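Local coordinates for histidine kinase (Methanosarcina mazei, PDB 3LI9), which probably transfers phosphate from ATP to a protein histidine in signalling across the membrane, this chain being its extracellular Cache sensor domain of PDC fold, at residues G23-Q28 with F261-V266; T188-M193 with S202-K207; H237-D242 with T248-Y253. All coordinates share one frame; numbering follows the deposited sequence.

In the fold
All three contacts reach one antiparallel sheet, ordered 190-194, 261-268, 248-256, 236-241, in the part of the PDC-fold sensor where both ends of the modelled chain lie. Contact 1 sets helix 13-48 on the inner strand 261-268. Contact 2 fastens a loop to the edge strand 190-194, and contact 3 is the hairpin that forms the opposite edge. Val266 N lies 2.8 Å from Tyr190 O, tying contact 1 to contact 2, whose centres are about 12 Å apart. Leu265 N lies 2.8 Å from Phe252 O, tying contact 1 to contact 3, with centres about 15 Å apart. Contacts 2 and 3 do not touch; their nearest atoms are about 5 Å apart.

Contact 1: residues G23-Q28 with F261-V266; sequences GNYANQ and FSFVLV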
loop_
_atom_site.group_PDB
_atom_site.type_symbol
_atom_site.label_atom_id
_atom_site.label_comp_id
_atom_site.label_asym_id
_atom_site.label_seq_id
_atom_site.Cartn_x
_atom_site.Cartn_y
_atom_site.Cartn_z
ATOM N N GLY A 23 13.690 -12.610 5.072
ATOM C CA GLY A 23 12.525 -13.261 4.334
ATOM C C GLY A 23 11.390 -13.460 5.320
ATOM O O GLY A 23 10.200 -13.195 4.982
ATOM N N ASN A 24 11.751 -13.868 6.524
ATOM C CA ASN A 24 10.750 -14.033 7.592
ATOM C C ASN A 24 9.967 -12.751 7.852
ATOM O O ASN A 24 8.709 -12.732 7.798
ATOM C CB ASN A 24 11.481 -14.558 8.836
ATOM C CG ASN A 24 10.553 -15.028 9.922
ATOM O OD1 ASN A 24 9.317 -14.887 9.807
ATOM N ND2 ASN A 24 11.125 -15.549 11.027
ATOM N N TYR A 25 10.671 -11.638 8.072
ATOM C CA TYR A 25 9.970 -10.390 8.318
ATOM C C TYR A 25 9.220 -9.931 7.061
ATOM O O TYR A 25 8.133 -9.416 7.206
ATOM C CB TYR A 25 10.925 -9.261 8.727
ATOM C CG TYR A 25 11.363 -9.325 10.195
ATOM C CD1 TYR A 25 10.411 -9.176 11.210
ATOM C CD2 TYR A 25 12.711 -9.500 10.517
ATOM C CE1 TYR A 25 10.778 -9.214 12.527
ATOM C CE2 TYR A 25 13.100 -9.502 11.852
ATOM C CZ TYR A 25 12.140 -9.371 12.830
ATOM O OH TYR A 25 12.488 -9.390 14.187
ATOM N N ALA A 26 9.800 -10.135 5.863
ATOM C CA ALA A 26 9.057 -9.724 4.645
ATOM C C ALA A 26 7.709 -10.443 4.614
ATOM O O ALA A 26 6.677 -9.820 4.306
ATOM C CB ALA A 26 9.812 -10.107 3.357
ATOM N N ASN A 27 7.715 -11.761 4.890
ATOM C CA ASN A 27 6.437 -12.485 4.930
ATOM C C ASN A 27 5.527 -12.156 6.082
ATOM O O ASN A 27 4.305 -12.199 5.915
ATOM C CB ASN A 27 6.680 -14.008 4.766
ATOM C CG ASN A 27 7.264 -14.311 3.381
ATOM O OD1 ASN A 27 8.415 -14.820 3.242
ATOM N ND2 ASN A 27 6.539 -13.973 2.369
ATOM N N GLN A 28 6.076 -11.770 7.251
ATOM C CA GLN A 28 5.215 -11.214 8.293
ATOM C C GLN A 28 4.462 -9.978 7.842
ATOM O O GLN A 28 3.225 -9.843 8.101
ATOM C CB GLN A 28 6.124 -10.868 9.507
ATOM C CG GLN A 28 6.564 -12.189 10.198
ATOM C CD GLN A 28 7.453 -11.921 11.382
ATOM O OE1 GLN A 28 7.149 -11.028 12.181
ATOM N NE2 GLN A 28 8.537 -12.691 11.531
ATOM N N PHE A 261 6.876 -4.845 -2.482
ATOM C CA PHE A 261 7.599 -3.978 -1.578
ATOM C C PHE A 261 8.826 -4.768 -1.114
ATOM O O PHE A 261 9.050 -5.886 -1.589
ATOM C CB PHE A 261 6.701 -3.640 -0.364
ATOM C CG PHE A 261 5.646 -2.565 -0.689
ATOM C CD1 PHE A 261 5.248 -2.349 -2.015
ATOM C CD2 PHE A 261 4.975 -1.912 0.316
ATOM C CE1 PHE A 261 4.239 -1.363 -2.381
ATOM C CE2 PHE A 261 3.928 -0.937 0.007
ATOM C CZ PHE A 261 3.592 -0.665 -1.334
ATOM N N SER A 262 9.673 -4.225 -0.222
ATOM C CA SER A 262 10.811 -4.989 0.191
ATOM C C SER A 262 11.111 -4.760 1.663
ATOM O O SER A 262 11.021 -3.577 2.080
ATOM C CB SER A 262 12.081 -4.635 -0.682
ATOM O OG SER A 262 13.154 -5.554 -0.387
ATOM N N PHE A 263 11.532 -5.808 2.384
ATOM C CA PHE A 263 11.984 -5.631 3.742
ATOM C C PHE A 263 13.527 -5.679 3.702
ATOM O O PHE A 263 14.093 -6.586 3.084
ATOM C CB PHE A 263 11.433 -6.791 4.659
ATOM C CG PHE A 263 11.946 -6.671 6.084
ATOM C CD1 PHE A 263 11.258 -5.911 7.015
ATOM C CD2 PHE A 263 13.142 -7.301 6.445
ATOM C CE1 PHE A 263 11.757 -5.804 8.342
ATOM C CE2 PHE A 263 13.635 -7.196 7.789
ATOM C CZ PHE A 263 12.917 -6.458 8.702
ATOM N N VAL A 264 14.166 -4.693 4.342
ATOM C CA VAL A 264 15.631 -4.560 4.260
ATOM C C VAL A 264 16.238 -4.650 5.650
ATOM O O VAL A 264 15.815 -3.966 6.611
ATOM C CB VAL A 264 16.025 -3.213 3.593
ATOM C CG1 VAL A 264 17.555 -3.151 3.395
ATOM C CG2 VAL A 264 15.335 -3.042 2.282
ATOM N N LEU A 265 17.224 -5.518 5.805
ATOM C CA LEU A 265 17.969 -5.575 7.045
ATOM C C LEU A 265 19.370 -5.026 6.760
ATOM O O LEU A 265 19.996 -5.407 5.729
ATOM C CB LEU A 265 18.211 -7.032 7.482
ATOM C CG LEU A 265 17.310 -7.817 8.364
ATOM C CD1 LEU A 265 17.973 -9.204 8.624
ATOM C CD2 LEU A 265 16.950 -7.081 9.650
ATOM N N VAL A 266 19.846 -4.148 7.640
ATOM C CA VAL A 266 21.160 -3.526 7.413
ATOM C C VAL A 266 22.066 -4.019 8.562
ATOM O O VAL A 266 21.750 -3.837 9.729
ATOM C CB VAL A 266 21.089 -1.986 7.427
ATOM C CG1 VAL A 266 22.483 -1.353 7.326
ATOM C CG2 VAL A 266 20.200 -1.457 6.281
#
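Tyr25, on the long N-terminal helix 13-48 of the PDC-fold (Cache) sensor, meets Phe263 of the sheet first with its CB, then with CG and CD2 of its ring. Tyr25 CB stands 3.4 Å from the centroid of the Phe263 ring and only 9° off the ring normal, a CH-pi contact over the face. With Tyr25 CG anti to the carbonyl carbon (chi1 -79°), the tyrosine ring runs on past the far end of the phenylalanine, where Tyr25 CD2 comes to 3.5 Å from Phe263 CZ. The ring planes are 29° apart and displaced, centroids 5.0 Å apart, leaving little ring-on-ring overlap. Ile183 touches both aromatic side chains. One residue on, Ala26 sits at the root of the same phenylalanine: Ala26 CB is 3.9 Å from Phe263 CB, and its small methyl lets the helix backbone ride close to strand 261-268. Val256 of the adjacent strand also meets this alanine. Gln28 turns outward, where its NE2 bonds to Asn24 OD1 at 2.9 Å from above the carbonyl plane. No hydrogen bond crosses between the segments, so the helix is held here by apolar packing and the CH-pi contact, with the polar amides left on the exposed side.

Contact 2: residues T188-M193 with S202-K207; sequences TGYAFM and SHPTQK
A side-chain hydroxyl, rather than the loop backbone, takes the main-chain N-H of a selenomethionine: Met193 N donates to Ser202 OG at 3.0 Å with an angle of 155°. Chi1 of 61° tucks OG between the serine's own backbone N and carbonyl carbon, close against Phe192 CA at 3.2 Å. A water joins the same OG to the carbonyl of Ala191, two residues back from Met193, donating to Ala191 O at 2.8 Å. Ser202 O, by contrast, is buried without a hydrogen-bond partner. Replacing Ser202 with an alanine would probably leave the Met193 N-H without this acceptor and the water without one of its holders. A second water bridges the tyrosine and histidine, 2.5 Å from Tyr190 OH and 2.7 Å from His203 NE2. The other nitrogen, His203 ND1, accepts from Gln206 N at 2.9 Å and from Thr205 N, which should fix the imidazole's rotation. Pro204 crosses Tyr190 at about a right angle, CG lying 3.7 Å from Tyr190 CD1. The loop is thus wedged between strand 190-194, an edge of the PDC-fold sheet paired with strand 261-268, and helix 174-180, whose Asp177 takes the His203 N-H and a salt bridge from Lys207.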
loop_
_atom_site.group_PDB
_atom_site.type_symbol
_atom_site.label_atom_id
_atom_site.label_comp_id
_atom_site.label_asym_id
_atom_site.label_seq_id
_atom_site.Cartn_x
_atom_site.Cartn_y
_atom_site.Cartn_z
ATOM N N THR A 188 24.366 -3.270 16.270
ATOM C CA THR A 188 23.811 -2.020 15.777
ATOM C C THR A 188 23.013 -2.258 14.474
ATOM O O THR A 188 22.749 -1.320 13.742
ATOM C CB THR A 188 24.906 -0.991 15.466
ATOM O OG1 THR A 188 25.805 -1.536 14.498
ATOM C CG2 THR A 188 25.720 -0.552 16.757
ATOM N N GLY A 189 22.711 -3.510 14.176
ATOM C CA GLY A 189 21.951 -3.824 12.948
ATOM C C GLY A 189 20.518 -3.330 13.101
ATOM O O GLY A 189 19.983 -3.286 14.209
ATOM N N TYR A 190 19.881 -2.987 11.989
ATOM C CA TYR A 190 18.494 -2.455 12.093
ATOM C C TYR A 190 17.795 -2.821 10.792
ATOM O O TYR A 190 18.335 -3.566 9.968
ATOM C CB TYR A 190 18.533 -0.941 12.265
ATOM C CG TYR A 190 19.208 -0.171 11.121
ATOM C CD1 TYR A 190 18.468 0.402 10.075
ATOM C CD2 TYR A 190 20.637 0.039 11.098
ATOM C CE1 TYR A 190 19.073 1.123 9.049
ATOM C CE2 TYR A 190 21.244 0.756 10.044
ATOM C CZ TYR A 190 20.456 1.291 9.050
ATOM O OH TYR A 190 21.034 1.992 8.033
ATOM N N ALA A 191 16.553 -2.330 10.621
ATOM C CA ALA A 191 15.757 -2.823 9.494
ATOM C C ALA A 191 14.888 -1.663 9.068
ATOM O O ALA A 191 14.597 -0.749 9.875
ATOM C CB ALA A 191 14.811 -3.927 10.005
ATOM N N PHE A 192 14.460 -1.688 7.816
ATOM C CA PHE A 192 13.403 -0.722 7.367
ATOM C C PHE A 192 12.651 -1.336 6.166
ATOM O O PHE A 192 13.093 -2.306 5.593
ATOM C CB PHE A 192 14.009 0.658 6.964
ATOM C CG PHE A 192 15.042 0.580 5.892
ATOM C CD1 PHE A 192 14.692 0.577 4.525
ATOM C CD2 PHE A 192 16.367 0.569 6.242
ATOM C CE1 PHE A 192 15.730 0.515 3.491
ATOM C CE2 PHE A 192 17.364 0.523 5.234
ATOM C CZ PHE A 192 17.053 0.491 3.905
HETATM N N MSE A 193 11.490 -0.802 5.822
HETATM C CA MSE A 193 10.748 -1.319 4.679
HETATM C C MSE A 193 10.738 -0.258 3.608
HETATM O O MSE A 193 10.745 0.942 3.922
HETATM C CB MSE A 193 9.274 -1.634 5.061
HETATM C CG MSE A 193 9.202 -2.820 5.857
HETATM SE SE MSE A 193 8.523 -4.274 4.618
HETATM C CE MSE A 193 6.860 -3.558 4.954
ATOM N N SER A 202 9.655 3.329 6.453
ATOM C CA SER A 202 10.050 3.412 7.880
ATOM C C SER A 202 11.524 3.793 7.887
ATOM O O SER A 202 12.222 3.612 6.876
ATOM C CB SER A 202 9.934 2.058 8.609
ATOM O OG SER A 202 10.774 1.046 8.055
ATOM N N HIS A 203 12.002 4.296 9.019
ATOM C CA HIS A 203 13.481 4.404 9.231
ATOM C C HIS A 203 13.677 4.692 10.702
ATOM O O HIS A 203 12.909 5.459 11.259
ATOM C CB HIS A 203 14.084 5.519 8.392
ATOM C CG HIS A 203 15.593 5.458 8.354
ATOM N ND1 HIS A 203 16.386 6.039 9.340
ATOM C CD2 HIS A 203 16.442 4.862 7.485
ATOM C CE1 HIS A 203 17.660 5.816 9.059
ATOM N NE2 HIS A 203 17.724 5.118 7.930
ATOM N N PRO A 204 14.664 4.064 11.375
ATOM C CA PRO A 204 14.681 4.166 12.833
ATOM C C PRO A 204 15.015 5.602 13.266
ATOM O O PRO A 204 14.533 6.026 14.330
ATOM C CB PRO A 204 15.846 3.243 13.225
ATOM C CG PRO A 204 15.996 2.258 12.088
ATOM C CD PRO A 204 15.650 3.085 10.859
ATOM N N THR A 205 15.792 6.341 12.481
ATOM C CA THR A 205 16.153 7.739 12.874
ATOM C C THR A 205 15.759 8.860 11.941
ATOM O O THR A 205 15.504 10.014 12.378
ATOM C CB THR A 205 17.696 7.861 13.166
ATOM O OG1 THR A 205 18.428 7.334 12.074
ATOM C CG2 THR A 205 18.049 7.021 14.375
ATOM N N GLN A 206 15.708 8.582 10.647
ATOM C CA GLN A 206 15.441 9.634 9.696
ATOM C C GLN A 206 13.920 9.655 9.378
ATOM O O GLN A 206 13.480 9.197 8.308
ATOM C CB GLN A 206 16.240 9.416 8.414
ATOM C CG GLN A 206 17.765 9.427 8.640
ATOM C CD GLN A 206 18.314 10.843 8.780
ATOM O OE1 GLN A 206 17.606 11.820 8.649
ATOM N NE2 GLN A 206 19.593 10.949 8.950
ATOM N N LYS A 207 13.116 10.169 10.294
ATOM C CA LYS A 207 11.666 10.171 10.019
ATOM C C LYS A 207 11.287 10.987 8.836
ATOM O O LYS A 207 10.276 10.693 8.168
ATOM C CB LYS A 207 10.879 10.586 11.266
ATOM C CG LYS A 207 11.239 9.811 12.514
ATOM C CD LYS A 207 11.037 8.229 12.337
ATOM C CE LYS A 207 11.289 7.499 13.653
ATOM N NZ LYS A 207 11.227 6.023 13.380
HETATM O O HOH W 1 19.788 3.831 6.816
HETATM O O HOH W 2 12.642 1.243 10.035
#

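Contact 3: residues H237-D242 with T248-Y253; sequences HVEIKD and TVIMFY
From His237 facing Phe252 to Lys241 facing Thr248, the two arms of a beta hairpin run antiparallel, their axes 4.6 Å apart at closest and 156° between directions. Val238 with Met251 and Ile240 with Val249 are the hydrogen-bonded pairs; Met251 N to Val238 O is 2.9 Å, nearly along the C=O axis. On the face carrying His237, Glu239 and Ile250, which meets helices 13-48 and 269-272, His237 CB packs 3.6 Å from Phe252 CD1, while Ile250 CG2 lies over a face of the Phe252 ring. Glu239 runs alongside Ile250, its CG being 4.2 Å from Ile250 CG1, and its carboxylate reaches Tyr15 and a salt bridge with Lys269. Helix 221-231 meets the other face, where Val238 CG2 touches CB of Met251, a selenomethionine, at 4.0 Å. That residue bends at chi3 (-32°), which brings its CE to 4.0 Å from Ile240 CD1. Strand 236-241 is the outermost strand, within this chain, of the four-stranded sheet of this PDC-fold domain. One residue beyond the Phe252 position, Tyr253 OH bonds to Asp229, and a water donates to Tyr253 OH at 2.7 Å and to His237 O at 2.8 Å, linking the two arms.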
loop_
_atom_site.group_PDB
_atom_site.type_symbol
_atom_site.label_atom_id
_atom_site.label_comp_id
_atom_site.label_asym_id
_atom_site.label_seq_id
_atom_site.Cartn_x
_atom_site.Cartn_y
_atom_site.Cartn_z
ATOM N N HIS A 237 21.420 -9.409 -1.679
ATOM C CA HIS A 237 22.087 -8.571 -0.691
ATOM C C HIS A 237 23.227 -7.810 -1.405
ATOM O O HIS A 237 23.708 -8.218 -2.474
ATOM C CB HIS A 237 22.586 -9.286 0.550
ATOM C CG HIS A 237 23.475 -10.463 0.276
ATOM N ND1 HIS A 237 24.864 -10.371 0.176
ATOM C CD2 HIS A 237 23.163 -11.763 0.095
ATOM C CE1 HIS A 237 25.360 -11.579 -0.053
ATOM N NE2 HIS A 237 24.350 -12.444 -0.104
ATOM N N VAL A 238 23.523 -6.624 -0.912
ATOM C CA VAL A 238 24.684 -5.836 -1.444
ATOM C C VAL A 238 25.615 -5.503 -0.308
ATOM O O VAL A 238 25.196 -5.372 0.824
ATOM C CB VAL A 238 24.276 -4.546 -2.177
ATOM C CG1 VAL A 238 23.604 -4.877 -3.471
ATOM C CG2 VAL A 238 23.422 -3.598 -1.221
ATOM N N GLU A 239 26.932 -5.346 -0.589
ATOM C CA GLU A 239 27.899 -4.984 0.439
ATOM C C GLU A 239 28.431 -3.600 0.135
ATOM O O GLU A 239 28.759 -3.328 -0.994
ATOM C CB GLU A 239 29.084 -5.925 0.397
ATOM C CG GLU A 239 28.593 -7.347 0.521
ATOM C CD GLU A 239 29.589 -8.277 1.188
ATOM O OE1 GLU A 239 30.670 -7.798 1.606
ATOM O OE2 GLU A 239 29.262 -9.487 1.298
ATOM N N ILE A 240 28.441 -2.743 1.136
ATOM C CA ILE A 240 28.734 -1.308 0.889
ATOM C C ILE A 240 29.846 -0.849 1.798
ATOM O O ILE A 240 29.721 -0.919 2.991
ATOM C CB ILE A 240 27.518 -0.452 1.196
ATOM C CG1 ILE A 240 26.261 -1.048 0.512
ATOM C CG2 ILE A 240 27.749 1.009 0.802
ATOM C CD1 ILE A 240 24.962 -0.265 0.809
ATOM N N LYS A 241 30.971 -0.398 1.260
ATOM C CA LYS A 241 32.043 -0.065 2.211
ATOM C C LYS A 241 32.041 1.454 2.390
ATOM O O LYS A 241 32.003 2.184 1.411
ATOM C CB LYS A 241 33.378 -0.550 1.671
ATOM C CG LYS A 241 34.565 -0.039 2.484
ATOM C CD LYS A 241 35.849 -0.401 1.792
ATOM C CE LYS A 241 37.088 -0.167 2.642
ATOM N NZ LYS A 241 38.316 -0.469 1.780
ATOM N N ASP A 242 32.031 1.927 3.613
ATOM C CA ASP A 242 31.901 3.338 3.843
ATOM C C ASP A 242 33.308 3.895 3.744
ATOM O O ASP A 242 34.167 3.466 4.513
ATOM C CB ASP A 242 31.328 3.581 5.249
ATOM C CG ASP A 242 31.091 5.077 5.553
ATOM O OD1 ASP A 242 32.063 5.897 5.508
ATOM O OD2 ASP A 242 29.921 5.460 5.813
ATOM N N THR A 248 32.149 -2.050 6.369
ATOM C CA THR A 248 31.282 -2.578 5.321
ATOM C C THR A 248 29.977 -2.902 6.068
ATOM O O THR A 248 29.996 -3.332 7.240
ATOM C CB THR A 248 31.917 -3.809 4.586
ATOM O OG1 THR A 248 33.123 -3.392 3.895
ATOM C CG2 THR A 248 30.982 -4.398 3.506
ATOM N N VAL A 249 28.860 -2.531 5.444
ATOM C CA VAL A 249 27.535 -2.952 5.974
ATOM C C VAL A 249 26.978 -3.742 4.827
ATOM O O VAL A 249 27.276 -3.484 3.660
ATOM C CB VAL A 249 26.490 -1.783 6.343
ATOM C CG1 VAL A 249 26.913 -1.025 7.641
ATOM C CG2 VAL A 249 26.309 -0.836 5.207
ATOM N N ILE A 250 26.165 -4.735 5.155
ATOM C CA ILE A 250 25.522 -5.497 4.121
ATOM C C ILE A 250 24.039 -5.164 4.236
ATOM O O ILE A 250 23.540 -5.154 5.356
ATOM C CB ILE A 250 25.680 -6.981 4.415
ATOM C CG1 ILE A 250 27.187 -7.331 4.469
ATOM C CG2 ILE A 250 25.103 -7.812 3.253
ATOM C CD1 ILE A 250 27.409 -8.546 5.254
HETATM N N MSE A 251 23.399 -4.905 3.109
HETATM C CA MSE A 251 21.943 -4.649 3.126
HETATM C C MSE A 251 21.347 -5.921 2.503
HETATM O O MSE A 251 21.575 -6.191 1.288
HETATM C CB MSE A 251 21.721 -3.361 2.357
HETATM C CG MSE A 251 20.485 -3.228 1.596
HETATM SE SE MSE A 251 20.369 -1.413 0.851
HETATM C CE MSE A 251 21.244 -0.543 2.205
ATOM N N PHE A 252 20.519 -6.622 3.294
ATOM C CA PHE A 252 19.790 -7.782 2.832
ATOM C C PHE A 252 18.357 -7.347 2.511
ATOM O O PHE A 252 17.734 -6.649 3.349
ATOM C CB PHE A 252 19.704 -8.834 3.868
ATOM C CG PHE A 252 21.039 -9.393 4.305
ATOM C CD1 PHE A 252 21.507 -10.563 3.713
ATOM C CD2 PHE A 252 21.729 -8.780 5.342
ATOM C CE1 PHE A 252 22.775 -11.105 4.171
ATOM C CE2 PHE A 252 22.942 -9.313 5.820
ATOM C CZ PHE A 252 23.455 -10.444 5.210
ATOM N N TYR A 253 17.903 -7.618 1.301
ATOM C CA TYR A 253 16.540 -7.146 0.968
ATOM C C TYR A 253 15.750 -8.355 0.466
ATOM O O TYR A 253 16.259 -9.185 -0.322
ATOM C CB TYR A 253 16.520 -6.026 -0.040
ATOM C CG TYR A 253 17.424 -6.259 -1.259
ATOM C CD1 TYR A 253 16.934 -6.849 -2.412
ATOM C CD2 TYR A 253 18.802 -5.963 -1.165
ATOM C CE1 TYR A 253 17.796 -7.069 -3.521
ATOM C CE2 TYR A 253 19.661 -6.213 -2.247
ATOM C CZ TYR A 253 19.182 -6.735 -3.383
ATOM O OH TYR A 253 20.112 -6.974 -4.416
HETATM O O HOH W 3 22.633 -7.815 -5.029
#